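Local structure of imelysin (3OYV) at residues 232-236 with 237-241. The protein probably takes part in iron uptake as an imelysin-like, presumably metal-binding protein associated with the bacterial outer membrane. Numbering follows the deposited sequence.
Sequences QYVDA and VVVPT
Tyr233 lays one face of its phenol ring against Val238, five residues further along helix 223-261. The methyl CG2 of Val238 stands over the ring face, 3.9 Å from the centroid, in a CH-pi contact displaced toward CE2, which is 3.5 Å from that methyl. The ring reaches this position because CG of Tyr233 lies anti to the backbone N (chi1 170°), beside its own carbonyl, which directs the phenol along the helix toward the next turn. Replacing Tyr233 with an alanine would probably cost CG2 of Val238 the ring face it packs on and open a gap beside Phe288 and Phe290, which also touch the ring. One residue on, the same i to i+5 spacing recurs: CG1 of Val234 meets CG2 of Val239 obliquely at 3.9 Å, and Ala57 of helix 56-62 packs against both valines.

The backbone explains this spacing. Tyr233 O accepts two N-H groups, a bent bond from Val237 N at 139°, with the donor above the carbonyl plane, and a straighter one from Val238 N at 164°. Val239 N then bonds to Val234 O at 3.0 Å, again five residues back. Pro240 has no N-H to offer the preceding turn, and its ring instead presses CG to 3.1 Å from Asp235 O. Regular bonding resumes at Thr241, whose N and OG1 reach Val237 O from opposite faces of its plane, the hydroxyl at 2.6 Å. OD1 of Asp235 forms a salt bridge with Lys61 of helix 56-62. The i to i+5 bonds ahead of a proline kink are those of a pi-bulge, here set within a long helix of the largely helical imelysin fold.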
ATOM      1  N   GLN A 232       6.567  15.820  13.546  1.00  9.27           N
ATOM      2  CA  GLN A 232       5.522  16.152  12.567  1.00  9.94           C
ATOM      3  C   GLN A 232       5.197  14.983  11.645  1.00  9.00           C
ATOM      4  O   GLN A 232       4.032  14.718  11.314  1.00 10.58           O
ATOM      5  CB  GLN A 232       5.866  17.404  11.755  1.00  9.91           C
ATOM      6  CG  GLN A 232       4.929  17.803  10.655  1.00 10.52           C
ATOM      7  CD  GLN A 232       3.580  18.262  11.111  1.00 10.75           C
ATOM      8  OE1 GLN A 232       3.342  18.535  12.291  1.00 13.23           O
ATOM      9  NE2 GLN A 232       2.688  18.394  10.164  1.00 11.28           N
ATOM     10  N   TYR A 233       6.245  14.298  11.187  1.00  9.76           N
ATOM     11  CA  TYR A 233       6.065  13.148  10.305  1.00  8.36           C
ATOM     12  C   TYR A 233       5.214  12.068  10.963  1.00  9.21           C
ATOM     13  O   TYR A 233       4.277  11.531  10.386  1.00  9.95           O
ATOM     14  CB  TYR A 233       7.435  12.619   9.932  1.00 10.07           C
ATOM     15  CG  TYR A 233       7.536  11.292   9.218  1.00  8.52           C
ATOM     16  CD1 TYR A 233       7.482  11.190   7.839  1.00  9.28           C
ATOM     17  CD2 TYR A 233       7.767  10.142   9.955  1.00  9.32           C
ATOM     18  CE1 TYR A 233       7.623   9.954   7.201  1.00 10.02           C
ATOM     19  CE2 TYR A 233       7.959   8.910   9.346  1.00 10.09           C
ATOM     20  CZ  TYR A 233       7.902   8.840   7.964  1.00  9.33           C
ATOM     21  OH  TYR A 233       8.129   7.626   7.348  1.00 11.44           O
ATOM     22  N   VAL A 234       5.533  11.769  12.203  1.00  8.83           N
ATOM     23  CA  VAL A 234       4.791  10.727  12.928  1.00  9.44           C
ATOM     24  C   VAL A 234       3.364  11.192  13.206  1.00 10.07           C
ATOM     25  O   VAL A 234       2.392  10.459  12.947  1.00 10.14           O
ATOM     26  CB  VAL A 234       5.503  10.354  14.233  1.00  9.93           C
ATOM     27  CG1 VAL A 234       4.620   9.481  15.144  1.00 11.71           C
ATOM     28  CG2 VAL A 234       6.865   9.652  13.941  1.00 11.35           C
ATOM     29  N   ASP A 235       3.209  12.411  13.710  1.00  9.38           N
ATOM     30  CA  ASP A 235       1.904  12.855  14.210  1.00  9.28           C
ATOM     31  C   ASP A 235       0.950  13.288  13.118  1.00 10.55           C
ATOM     32  O   ASP A 235      -0.256  13.171  13.330  1.00 11.70           O
ATOM     33  CB  ASP A 235       2.076  14.001  15.244  1.00 10.98           C
ATOM     34  CG  ASP A 235       2.661  13.553  16.565  1.00 13.25           C
ATOM     35  OD1 ASP A 235       2.668  12.338  16.830  1.00 12.91           O
ATOM     36  OD2 ASP A 235       3.095  14.453  17.324  1.00 15.34           O
ATOM     37  N   ALA A 236       1.457  13.800  11.979  1.00  9.48           N
ATOM     38  CA  ALA A 236       0.645  14.293  10.882  1.00  9.09           C
ATOM     39  C   ALA A 236       0.562  13.355   9.688  1.00 10.17           C
ATOM     40  O   ALA A 236      -0.399  13.398   8.940  1.00 12.17           O
ATOM     41  CB  ALA A 236       1.115  15.701  10.441  1.00 12.46           C
ATOM     42  N   VAL A 237       1.578  12.537   9.479  1.00  9.05           N
ATOM     43  CA  VAL A 237       1.595  11.649   8.326  1.00  9.11           C
ATOM     44  C   VAL A 237       1.312  10.201   8.708  1.00  9.25           C
ATOM     45  O   VAL A 237       0.308   9.621   8.258  1.00 10.12           O
ATOM     46  CB  VAL A 237       2.882  11.790   7.485  1.00  9.42           C
ATOM     47  CG1 VAL A 237       2.860  10.822   6.271  1.00 10.99           C
ATOM     48  CG2 VAL A 237       3.029  13.247   6.996  1.00 10.77           C
ATOM     49  N   VAL A 238       2.192   9.603   9.507  1.00  8.77           N
ATOM     50  CA  VAL A 238       2.136   8.168   9.731  1.00  8.73           C
ATOM     51  C   VAL A 238       0.878   7.784  10.527  1.00  9.61           C
ATOM     52  O   VAL A 238       0.079   6.965  10.071  1.00  9.40           O
ATOM     53  CB  VAL A 238       3.397   7.640  10.435  1.00  8.87           C
ATOM     54  CG1 VAL A 238       3.250   6.150  10.748  1.00 10.97           C
ATOM     55  CG2 VAL A 238       4.644   7.858   9.556  1.00 11.42           C
ATOM     56  N   VAL A 239       0.721   8.330  11.735  1.00 10.05           N
ATOM     57  CA  VAL A 239      -0.394   7.879  12.596  1.00  9.37           C
ATOM     58  C   VAL A 239      -1.757   8.171  11.965  1.00  9.16           C
ATOM     59  O   VAL A 239      -2.617   7.290  11.953  1.00 10.34           O
ATOM     60  CB  VAL A 239      -0.221   8.352  14.037  1.00  9.76           C
ATOM     61  CG1 VAL A 239      -1.426   7.897  14.881  1.00 13.22           C
ATOM     62  CG2 VAL A 239       1.080   7.807  14.659  1.00 12.51           C
ATOM     63  N   PRO A 240      -1.943   9.380  11.401  1.00  8.96           N
ATOM     64  CA  PRO A 240      -3.234   9.623  10.726  1.00 10.12           C
ATOM     65  C   PRO A 240      -3.517   8.721   9.551  1.00  8.28           C
ATOM     66  O   PRO A 240      -4.677   8.384   9.286  1.00 10.30           O
ATOM     67  CB  PRO A 240      -3.164  11.106  10.357  1.00 10.39           C
ATOM     68  CG  PRO A 240      -2.226  11.719  11.373  1.00 11.95           C
ATOM     69  CD  PRO A 240      -1.180  10.634  11.569  1.00  9.88           C
ATOM     70  N   THR A 241      -2.487   8.366   8.785  1.00  9.21           N
ATOM     71  CA  THR A 241      -2.696   7.433   7.697  1.00  8.61           C
ATOM     72  C   THR A 241      -3.146   6.065   8.219  1.00  8.40           C
ATOM     73  O   THR A 241      -4.096   5.471   7.661  1.00 10.30           O
ATOM     74  CB  THR A 241      -1.431   7.303   6.811  1.00  8.45           C
ATOM     75  OG1 THR A 241      -1.123   8.603   6.284  1.00  9.68           O
ATOM     76  CG2 THR A 241      -1.644   6.322   5.685  1.00  9.61           C
TER